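Local coordinates for protein chitin binding domain (Burkholderia pseudomallei, PDB 3UAM) that probably binds chitin or related polysaccharides and belongs to the AA10 family of lytic polysaccharide monooxygenases, copper enzymes that cleave such chains by oxidation, at residues Q112-S117 with F183-R188; W118-P123 with G177-E182; R128-I133 with L154-N159. All blocks are in the same frame, centred on the assembly; numbering follows the deposited sequence.

Interaction 1: residues Q112-S117 with F183-R188; sequences QSLQIS and FNLPTR
Ser-113 and Leu-114 run antiparallel to Asn-184 and Phe-183, and three backbone hydrogen bonds close this end of the ladder. Leu-114 and Phe-183 form a hydrogen-bonded pair: Leu-114 N gives to Phe-183 O at 2.8 Å, and Phe-183 N returns the bond to Leu-114 O at 3.1 Å. One step on, Ser-113 and Asn-184 make a non-hydrogen-bonded pair with their CA atoms 4.4 Å apart. The last rung joins Leu-185 N to Gln-112 O at 2.9 Å and is almost straight at the hydrogen, 171°, although both residues already lie beyond the regular strands. Past it, 186-188 peels away from 112-117.

The two faces differ in chemistry. On the inner one, the methyl CD2 of Leu-114 meets CD2 of Leu-185 at 3.7 Å, the two branched ends crossing at a slant. CG of Phe-183 sits between its own N and carbonyl carbon (chi1 45°), which directs the ring so that CZ and CE2 reach Ile-116. There CG1 of Ile-116 comes in obliquely, 3.7 Å from Phe-183 CZ. On the outer face, Ser-113 OG stands 3.4 Å from Asn-184 ND2, and that amide nitrogen is hydrogen-bonded to the carbonyl of Gly-111, which ties the Asn-184 side chain back to the chain just before strand 113-121.

Strand 113-121 is the middle one of a three-stranded antiparallel sheet, with 179-184 on one flank and 21-26 on the other. Its inner face packs on the second sheet: Tyr-131 of strand 126-133 touches both Phe-183 and Ile-116, Leu-154 lies against Phe-183, and Val-24 of strand 21-26 adjoins Ile-116.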
loop_
_atom_site.group_PDB
_atom_site.type_symbol
_atom_site.label_atom_id
_atom_site.label_comp_id
_atom_site.label_asym_id
_atom_site.label_seq_id
_atom_site.Cartn_x
_atom_site.Cartn_y
_atom_site.Cartn_z
ATOM N N GLN A 112 -17.662 -9.030 2.402
ATOM C CA GLN A 112 -17.088 -9.899 1.398
ATOM C C GLN A 112 -15.641 -10.342 1.694
ATOM O O GLN A 112 -14.798 -9.510 2.040
ATOM C CB GLN A 112 -17.109 -9.162 0.053
ATOM C CG GLN A 112 -16.733 -10.024 -1.125
ATOM C CD GLN A 112 -16.470 -9.201 -2.362
ATOM O OE1 GLN A 112 -17.245 -8.301 -2.710
ATOM N NE2 GLN A 112 -15.362 -9.498 -3.025
ATOM N N SER A 113 -15.374 -11.642 1.539
ATOM C CA SER A 113 -14.010 -12.177 1.623
ATOM C C SER A 113 -13.216 -11.717 0.419
ATOM O O SER A 113 -13.647 -11.888 -0.705
ATOM C CB SER A 113 -13.987 -13.707 1.651
ATOM O OG SER A 113 -14.767 -14.209 2.698
ATOM N N LEU A 114 -12.077 -11.105 0.661
ATOM C CA LEU A 114 -11.292 -10.524 -0.406
ATOM C C LEU A 114 -9.897 -11.079 -0.295
ATOM O O LEU A 114 -9.290 -11.036 0.771
ATOM C CB LEU A 114 -11.263 -9.002 -0.274
ATOM C CG LEU A 114 -10.670 -8.228 -1.455
ATOM C CD1 LEU A 114 -11.549 -8.391 -2.682
ATOM C CD2 LEU A 114 -10.523 -6.766 -1.082
ATOM N N GLN A 115 -9.413 -11.647 -1.388
ATOM C CA GLN A 115 -8.061 -12.159 -1.445
ATOM C C GLN A 115 -7.174 -11.116 -2.129
ATOM O O GLN A 115 -7.474 -10.649 -3.233
ATOM C CB GLN A 115 -8.062 -13.477 -2.217
ATOM C CG GLN A 115 -6.839 -14.333 -2.006
ATOM C CD GLN A 115 -7.124 -15.801 -2.275
ATOM O OE1 GLN A 115 -7.149 -16.201 -3.425
ATOM N NE2 GLN A 115 -7.344 -16.609 -1.206
ATOM N N ILE A 116 -6.104 -10.727 -1.463
ATOM C CA ILE A 116 -5.127 -9.797 -2.021
ATOM C C ILE A 116 -3.881 -10.570 -2.427
ATOM O O ILE A 116 -3.380 -11.401 -1.629
ATOM C CB ILE A 116 -4.661 -8.763 -0.982
ATOM C CG1 ILE A 116 -5.849 -8.078 -0.293
ATOM C CG2 ILE A 116 -3.705 -7.743 -1.617
ATOM C CD1 ILE A 116 -6.746 -7.293 -1.208
ATOM N N SER A 117 -3.391 -10.334 -3.649
ATOM C CA SER A 117 -2.135 -10.916 -4.080
ATOM C C SER A 117 -1.111 -9.831 -4.405
ATOM O O SER A 117 -1.344 -8.982 -5.261
ATOM C CB SER A 117 -2.319 -11.806 -5.312
ATOM O OG SER A 117 -3.079 -12.973 -5.029
ATOM N N PHE A 183 -9.028 -11.389 3.864
ATOM C CA PHE A 183 -9.796 -10.860 4.984
ATOM C C PHE A 183 -11.185 -10.426 4.526
ATOM O O PHE A 183 -11.468 -10.397 3.332
ATOM C CB PHE A 183 -9.050 -9.687 5.632
ATOM C CG PHE A 183 -8.480 -8.698 4.654
ATOM C CD1 PHE A 183 -9.259 -7.691 4.134
ATOM C CD2 PHE A 183 -7.129 -8.744 4.303
ATOM C CE1 PHE A 183 -8.720 -6.761 3.257
ATOM C CE2 PHE A 183 -6.585 -7.822 3.413
ATOM C CZ PHE A 183 -7.383 -6.829 2.891
ATOM N N ASN A 184 -12.033 -10.067 5.477
ATOM C CA ASN A 184 -13.368 -9.621 5.151
ATOM C C ASN A 184 -13.401 -8.124 5.091
ATOM O O ASN A 184 -12.905 -7.455 6.003
ATOM C CB ASN A 184 -14.367 -10.100 6.188
ATOM C CG ASN A 184 -14.507 -11.594 6.182
ATOM O OD1 ASN A 184 -13.841 -12.279 6.949
ATOM N ND2 ASN A 184 -15.331 -12.120 5.274
ATOM N N LEU A 185 -14.007 -7.591 4.035
ATOM C CA LEU A 185 -14.227 -6.157 3.950
ATOM C C LEU A 185 -15.254 -5.740 5.002
ATOM O O LEU A 185 -16.188 -6.494 5.288
ATOM C CB LEU A 185 -14.726 -5.755 2.545
ATOM C CG LEU A 185 -13.778 -5.949 1.366
ATOM C CD1 LEU A 185 -14.458 -5.594 0.037
ATOM C CD2 LEU A 185 -12.504 -5.145 1.574
ATOM N N PRO A 186 -15.107 -4.531 5.561
ATOM C CA PRO A 186 -16.089 -4.043 6.534
ATOM C C PRO A 186 -17.372 -3.554 5.847
ATOM O O PRO A 186 -17.526 -3.701 4.641
ATOM C CB PRO A 186 -15.352 -2.892 7.208
ATOM C CG PRO A 186 -14.466 -2.357 6.134
ATOM C CD PRO A 186 -14.099 -3.509 5.246
ATOM N N THR A 187 -18.273 -2.979 6.632
ATOM C CA THR A 187 -19.542 -2.433 6.154
ATOM C C THR A 187 -19.363 -1.031 5.556
ATOM O O THR A 187 -18.938 -0.112 6.249
ATOM C CB THR A 187 -20.534 -2.359 7.326
ATOM O OG1 THR A 187 -20.719 -3.684 7.846
ATOM C CG2 THR A 187 -21.905 -1.748 6.901
ATOM N N ARG A 188 -19.664 -0.886 4.268
ATOM C CA ARG A 188 -19.524 0.389 3.545
ATOM C C ARG A 188 -20.535 0.441 2.390
ATOM O O ARG A 188 -21.068 -0.589 1.965
ATOM C CB ARG A 188 -18.118 0.539 2.938
ATOM C CG ARG A 188 -16.921 0.645 3.887
ATOM C CD ARG A 188 -16.941 1.921 4.694
ATOM N NE ARG A 188 -15.732 2.114 5.479
ATOM C CZ ARG A 188 -15.464 1.535 6.652
ATOM N NH1 ARG A 188 -16.310 0.677 7.198
ATOM N NH2 ARG A 188 -14.326 1.801 7.284
#

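Interaction 2: residues W118-P123 with G177-E182; sequences WSYSMP and GETIHE
Trp-118 and Thr-179, with Tyr-120 beside them, carry most of this contact. Trp-118 and Thr-179 are a hydrogen-bonded antiparallel pair: Trp-118 N gives to Thr-179 O at 2.8 Å, in the carbonyl plane, while the return bond from Thr-179 N to Trp-118 O is more bent, 137° at the hydrogen. Their CB atoms sit 4.0 Å apart on the inner face.

Tyr-120 leans over from two residues along, so that its hydroxyl OH reaches Thr-179 OG1 at 2.6 Å. OG1 points there because it lies anti to its own carbonyl carbon (chi1 -53°), and it meets the Tyr-120 ring at the edge, in plane. Gly-177 O also lies in that plane, 3.6 Å from Tyr-120 CE2. The tyrosine OH is held a second time by Trp-129 NE1, so two bonds grip this hydroxyl and fix where the end of the side chain lies. Toward the outside, a water links Ser-119 OG, 2.6 Å away, to Glu-178 OE2.

Tyr-131 OH bonds to both Trp-118 NE1 and His-181 ND1. Such a polar, aromatic-rich interior between two facing beta sheets fits the immunoglobulin-like beta-sandwich core of AA10 lytic polysaccharide monooxygenases.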
loop_
_atom_site.group_PDB
_atom_site.type_symbol
_atom_site.label_atom_id
_atom_site.label_comp_id
_atom_site.label_asym_id
_atom_site.label_seq_id
_atom_site.Cartn_x
_atom_site.Cartn_y
_atom_site.Cartn_z
ATOM N N TRP A 118 0.029 -9.908 -3.741
ATOM C CA TRP A 118 1.250 -9.154 -4.107
ATOM C C TRP A 118 2.170 -9.962 -4.973
ATOM O O TRP A 118 2.342 -11.158 -4.743
ATOM C CB TRP A 118 2.041 -8.798 -2.877
ATOM C CG TRP A 118 1.410 -7.761 -2.004
ATOM C CD1 TRP A 118 0.435 -7.944 -1.023
ATOM C CD2 TRP A 118 1.729 -6.338 -1.966
ATOM N NE1 TRP A 118 0.141 -6.758 -0.420
ATOM C CE2 TRP A 118 0.873 -5.756 -0.954
ATOM C CE3 TRP A 118 2.608 -5.515 -2.667
ATOM C CZ2 TRP A 118 0.913 -4.402 -0.658
ATOM C CZ3 TRP A 118 2.638 -4.162 -2.355
ATOM C CH2 TRP A 118 1.806 -3.622 -1.377
ATOM N N SER A 119 2.777 -9.319 -5.974
ATOM C CA SER A 119 3.881 -9.910 -6.724
ATOM C C SER A 119 5.067 -8.961 -6.647
ATOM O O SER A 119 4.909 -7.790 -6.295
ATOM C CB SER A 119 3.508 -10.175 -8.168
ATOM O OG SER A 119 4.451 -11.049 -8.770
ATOM N N TYR A 120 6.236 -9.483 -6.992
ATOM C CA TYR A 120 7.497 -8.835 -6.707
ATOM C C TYR A 120 8.514 -9.139 -7.791
ATOM O O TYR A 120 8.353 -10.057 -8.596
ATOM C CB TYR A 120 8.093 -9.337 -5.367
ATOM C CG TYR A 120 7.174 -9.321 -4.172
ATOM C CD1 TYR A 120 6.939 -8.145 -3.453
ATOM C CD2 TYR A 120 6.540 -10.483 -3.744
ATOM C CE1 TYR A 120 6.108 -8.132 -2.357
ATOM C CE2 TYR A 120 5.703 -10.482 -2.644
ATOM C CZ TYR A 120 5.491 -9.304 -1.949
ATOM O OH TYR A 120 4.676 -9.307 -0.849
ATOM N N SER A 121 9.564 -8.344 -7.782
ATOM C CA SER A 121 10.837 -8.762 -8.324
ATOM C C SER A 121 11.907 -8.444 -7.255
ATOM O O SER A 121 11.907 -7.330 -6.690
ATOM C CB SER A 121 11.104 -8.042 -9.637
ATOM O OG SER A 121 12.297 -8.519 -10.189
ATOM N N MET A 122 12.760 -9.428 -6.946
ATOM C CA MET A 122 13.828 -9.289 -5.951
ATOM C C MET A 122 13.256 -8.753 -4.641
ATOM O O MET A 122 13.613 -7.653 -4.217
ATOM C CB MET A 122 14.953 -8.355 -6.446
ATOM C CG MET A 122 15.461 -8.578 -7.858
ATOM S SD MET A 122 16.395 -10.101 -8.079
ATOM C CE MET A 122 16.322 -10.417 -9.850
ATOM N N PRO A 123 12.348 -9.523 -4.010
ATOM C CA PRO A 123 11.616 -9.020 -2.858
ATOM C C PRO A 123 12.498 -8.647 -1.695
ATOM O O PRO A 123 13.534 -9.242 -1.469
ATOM C CB PRO A 123 10.666 -10.186 -2.481
ATOM C CG PRO A 123 11.223 -11.391 -3.173
ATOM C CD PRO A 123 11.891 -10.868 -4.409
ATOM N N GLY A 177 7.630 -15.905 -3.095
ATOM C CA GLY A 177 6.662 -15.894 -4.181
ATOM C C GLY A 177 5.611 -14.855 -3.885
ATOM O O GLY A 177 5.776 -14.044 -2.971
ATOM N N GLU A 178 4.545 -14.863 -4.667
ATOM C CA GLU A 178 3.401 -14.009 -4.403
ATOM C C GLU A 178 2.963 -14.130 -2.942
ATOM O O GLU A 178 2.895 -15.233 -2.392
ATOM C CB GLU A 178 2.222 -14.397 -5.303
ATOM C CG GLU A 178 2.360 -13.912 -6.754
ATOM C CD GLU A 178 1.209 -14.368 -7.634
ATOM O OE1 GLU A 178 0.175 -14.839 -7.073
ATOM O OE2 GLU A 178 1.330 -14.283 -8.873
ATOM N N THR A 179 2.662 -12.991 -2.334
ATOM C CA THR A 179 2.059 -12.963 -1.010
ATOM C C THR A 179 0.534 -12.890 -1.162
ATOM O O THR A 179 0.005 -11.967 -1.788
ATOM C CB THR A 179 2.526 -11.751 -0.202
ATOM O OG1 THR A 179 3.964 -11.710 -0.191
ATOM C CG2 THR A 179 1.954 -11.812 1.252
ATOM N N ILE A 180 -0.158 -13.860 -0.581
ATOM C CA ILE A 180 -1.602 -13.947 -0.652
ATOM C C ILE A 180 -2.235 -13.741 0.730
ATOM O O ILE A 180 -2.018 -14.531 1.654
ATOM C CB ILE A 180 -2.010 -15.299 -1.218
ATOM C CG1 ILE A 180 -1.334 -15.479 -2.581
ATOM C CG2 ILE A 180 -3.523 -15.397 -1.364
ATOM C CD1 ILE A 180 -0.875 -16.887 -2.801
ATOM N N HIS A 181 -3.016 -12.675 0.856
ATOM C CA HIS A 181 -3.707 -12.337 2.100
ATOM C C HIS A 181 -5.176 -12.405 1.868
ATOM O O HIS A 181 -5.627 -12.139 0.757
ATOM C CB HIS A 181 -3.316 -10.942 2.546
ATOM C CG HIS A 181 -1.872 -10.840 3.001
ATOM N ND1 HIS A 181 -1.097 -9.773 2.732
ATOM C CD2 HIS A 181 -1.081 -11.724 3.739
ATOM C CE1 HIS A 181 0.121 -9.955 3.286
ATOM N NE2 HIS A 181 0.136 -11.153 3.887
ATOM N N GLU A 182 -5.934 -12.747 2.900
ATOM C CA GLU A 182 -7.397 -12.802 2.791
ATOM C C GLU A 182 -8.037 -12.247 4.045
ATOM O O GLU A 182 -7.652 -12.602 5.158
ATOM C CB GLU A 182 -7.895 -14.243 2.554
ATOM C CG GLU A 182 -9.410 -14.345 2.312
ATOM C CD GLU A 182 -9.827 -15.657 1.654
ATOM O OE1 GLU A 182 -9.342 -16.712 2.107
ATOM O OE2 GLU A 182 -10.621 -15.635 0.662
HETATM O O HOH W 1 3.421 -13.070 -10.071
#

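Interaction 3: residues R128-I133 with L154-N159; sequences RWTYWI and LKVYLN
Trp-129 and Tyr-157 pair across an antiparallel ladder that opens with a classic beta bulge, where Leu-154 and Lys-155 both face Tyr-131. This is a strand pair in the second sheet of the sandwich. Tyr-131 O takes two weak bonds there, from Leu-154 N at 2.7 Å and from Lys-155 N at 3.3 Å. Regular pairing follows, with Tyr-157 N to Trp-129 O nearly straight at 176°.

On the inner face, aromatic groups interlock. The Tyr-157 ring leans toward Tyr-131, bringing its CE1 to 3.7 Å from Tyr-131 CE2, while CD1 of Tyr-157 sits in the plane of the Tyr-131 ring, at its edge. On the other flank, Trp-129 crosses Tyr-157 at about a right angle and lays its benzo edge, CE3, 4.1 Å from Tyr-157 CB. The hollow next to the far end of the indole is filled by Asn-159, whose amide plane stands 88° to the ring, and Thr-126 O takes a hydrogen bond from its ND2.

The opposite face carries two side-by-side pairs, Thr-130 with Val-156 and Arg-128 with Leu-158. Salt bridges to Asp-63, Asp-65 and Asp-199 balance the charge of the buried Arg-128 guanidinium and hold it in place. Against that group rests a single methyl: Leu-158 CD1, 3.8 Å from Arg-128 NH2.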
loop_
_atom_site.group_PDB
_atom_site.type_symbol
_atom_site.label_atom_id
_atom_site.label_comp_id
_atom_site.label_asym_id
_atom_site.label_seq_id
_atom_site.Cartn_x
_atom_site.Cartn_y
_atom_site.Cartn_z
ATOM N N ARG A 128 6.164 -6.000 7.672
ATOM C CA ARG A 128 4.714 -6.167 7.681
ATOM C C ARG A 128 4.053 -5.761 6.353
ATOM O O ARG A 128 4.666 -5.120 5.496
ATOM C CB ARG A 128 4.095 -5.376 8.840
ATOM C CG ARG A 128 4.173 -3.864 8.669
ATOM C CD ARG A 128 3.508 -3.045 9.783
ATOM N NE ARG A 128 4.116 -3.267 11.099
ATOM C CZ ARG A 128 5.329 -2.840 11.450
ATOM N NH1 ARG A 128 6.100 -2.187 10.582
ATOM N NH2 ARG A 128 5.787 -3.081 12.671
ATOM N N TRP A 129 2.794 -6.179 6.211
ATOM C CA TRP A 129 1.870 -5.646 5.246
ATOM C C TRP A 129 0.701 -5.147 6.043
ATOM O O TRP A 129 0.272 -5.798 6.994
ATOM C CB TRP A 129 1.348 -6.732 4.329
ATOM C CG TRP A 129 2.351 -7.387 3.445
ATOM C CD1 TRP A 129 2.597 -7.138 2.097
ATOM C CD2 TRP A 129 3.253 -8.469 3.804
ATOM N NE1 TRP A 129 3.564 -7.988 1.612
ATOM C CE2 TRP A 129 3.999 -8.807 2.583
ATOM C CE3 TRP A 129 3.488 -9.193 4.962
ATOM C CZ2 TRP A 129 4.948 -9.814 2.561
ATOM C CZ3 TRP A 129 4.452 -10.207 4.930
ATOM C CH2 TRP A 129 5.169 -10.501 3.743
ATOM N N THR A 130 0.180 -3.993 5.660
ATOM C CA THR A 130 -0.905 -3.346 6.366
ATOM C C THR A 130 -1.960 -2.939 5.335
ATOM O O THR A 130 -1.604 -2.565 4.198
ATOM C CB THR A 130 -0.429 -2.077 7.089
ATOM O OG1 THR A 130 0.525 -2.421 8.110
ATOM C CG2 THR A 130 -1.608 -1.440 7.779
ATOM N N TYR A 131 -3.229 -3.055 5.718
ATOM C CA TYR A 131 -4.342 -2.675 4.869
ATOM C C TYR A 131 -5.196 -1.642 5.598
ATOM O O TYR A 131 -5.695 -1.896 6.665
ATOM C CB TYR A 131 -5.153 -3.894 4.467
ATOM C CG TYR A 131 -4.307 -4.900 3.718
ATOM C CD1 TYR A 131 -4.164 -4.806 2.340
ATOM C CD2 TYR A 131 -3.624 -5.912 4.384
ATOM C CE1 TYR A 131 -3.387 -5.699 1.638
ATOM C CE2 TYR A 131 -2.850 -6.819 3.680
ATOM C CZ TYR A 131 -2.729 -6.697 2.298
ATOM O OH TYR A 131 -1.952 -7.554 1.542
ATOM N N TRP A 132 -5.351 -0.486 4.975
ATOM C CA TRP A 132 -6.081 0.655 5.518
ATOM C C TRP A 132 -7.308 0.924 4.679
ATOM O O TRP A 132 -7.274 0.776 3.445
ATOM C CB TRP A 132 -5.188 1.918 5.492
ATOM C CG TRP A 132 -3.843 1.764 6.170
ATOM C CD1 TRP A 132 -2.633 1.371 5.597
ATOM C CD2 TRP A 132 -3.538 1.993 7.596
ATOM N NE1 TRP A 132 -1.625 1.365 6.558
ATOM C CE2 TRP A 132 -2.117 1.714 7.769
ATOM C CE3 TRP A 132 -4.280 2.384 8.694
ATOM C CZ2 TRP A 132 -1.496 1.802 9.008
ATOM C CZ3 TRP A 132 -3.646 2.474 9.934
ATOM C CH2 TRP A 132 -2.274 2.211 10.080
ATOM N N ILE A 133 -8.383 1.368 5.324
ATOM C CA ILE A 133 -9.664 1.532 4.663
ATOM C C ILE A 133 -10.196 2.940 4.981
ATOM O O ILE A 133 -10.056 3.446 6.117
ATOM C CB ILE A 133 -10.681 0.446 5.098
ATOM C CG1 ILE A 133 -11.966 0.526 4.275
ATOM C CG2 ILE A 133 -11.018 0.581 6.576
ATOM C CD1 ILE A 133 -11.849 0.096 2.840
ATOM N N LEU A 154 -7.452 -2.021 8.756
ATOM C CA LEU A 154 -8.402 -3.104 8.538
ATOM C C LEU A 154 -7.727 -4.442 8.858
ATOM O O LEU A 154 -8.313 -5.290 9.511
ATOM C CB LEU A 154 -8.918 -3.084 7.093
ATOM C CG LEU A 154 -9.847 -4.233 6.688
ATOM C CD1 LEU A 154 -11.086 -4.262 7.607
ATOM C CD2 LEU A 154 -10.199 -4.072 5.217
ATOM N N LYS A 155 -6.474 -4.597 8.441
ATOM C CA LYS A 155 -5.735 -5.828 8.695
ATOM C C LYS A 155 -4.221 -5.590 8.669
ATOM O O LYS A 155 -3.722 -4.770 7.898
ATOM C CB LYS A 155 -6.126 -6.891 7.670
ATOM C CG LYS A 155 -5.496 -8.254 7.921
ATOM C CD LYS A 155 -6.396 -9.121 8.753
ATOM C CE LYS A 155 -5.770 -10.476 8.967
ATOM N NZ LYS A 155 -6.687 -11.163 9.903
ATOM N N VAL A 156 -3.508 -6.290 9.545
ATOM C CA VAL A 156 -2.056 -6.202 9.589
ATOM C C VAL A 156 -1.527 -7.636 9.547
ATOM O O VAL A 156 -2.070 -8.504 10.233
ATOM C CB VAL A 156 -1.566 -5.513 10.883
ATOM C CG1 VAL A 156 -0.049 -5.421 10.901
ATOM C CG2 VAL A 156 -2.183 -4.114 11.054
ATOM N N TYR A 157 -0.474 -7.871 8.763
ATOM C CA TYR A 157 0.288 -9.120 8.831
ATOM C C TYR A 157 1.718 -8.778 9.225
ATOM O O TYR A 157 2.465 -8.179 8.435
ATOM C CB TYR A 157 0.275 -9.829 7.476
ATOM C CG TYR A 157 -1.095 -10.272 7.028
ATOM C CD1 TYR A 157 -1.921 -9.406 6.328
ATOM C CD2 TYR A 157 -1.556 -11.578 7.292
ATOM C CE1 TYR A 157 -3.176 -9.798 5.900
ATOM C CE2 TYR A 157 -2.828 -11.978 6.889
ATOM C CZ TYR A 157 -3.624 -11.074 6.179
ATOM O OH TYR A 157 -4.864 -11.435 5.742
ATOM N N LEU A 158 2.092 -9.136 10.446
ATOM C CA LEU A 158 3.386 -8.776 10.999
ATOM C C LEU A 158 4.352 -9.950 10.999
ATOM O O LEU A 158 4.035 -10.995 11.568
ATOM C CB LEU A 158 3.203 -8.305 12.434
ATOM C CG LEU A 158 4.460 -7.967 13.257
ATOM C CD1 LEU A 158 5.252 -6.813 12.645
ATOM C CD2 LEU A 158 4.079 -7.687 14.711
ATOM N N ASN A 159 5.531 -9.768 10.398
ATOM C CA ASN A 159 6.626 -10.747 10.526
ATOM C C ASN A 159 7.327 -10.473 11.842
ATOM O O ASN A 159 7.606 -9.336 12.154
ATOM C CB ASN A 159 7.626 -10.649 9.357
ATOM C CG ASN A 159 7.098 -11.276 8.083
ATOM O OD1 ASN A 159 6.226 -12.142 8.132
ATOM N ND2 ASN A 159 7.634 -10.848 6.929
#

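Overall arrangement
Interactions 1 and 2 are successive lengths of one ladder, strand 113-121 against 179-184, and they meet where Ile-116 N bonds to His-181 O. Interaction 3 belongs to the other sheet, and its inner face closes over both. Against interaction 1 the join is mainly apolar, aliphatic and aromatic side chains meeting without a shared hydrogen bond. Against interaction 2 it is polar as well as aromatic, with tyrosine hydroxyls joining indole N-H groups and an imidazole, and Tyr-157 stacked on His-181. Interaction 3 lies closest to the centre of the chain and buries the most area; every contact also has solvent-facing residues, such as Asn-184, Glu-178 and Val-156.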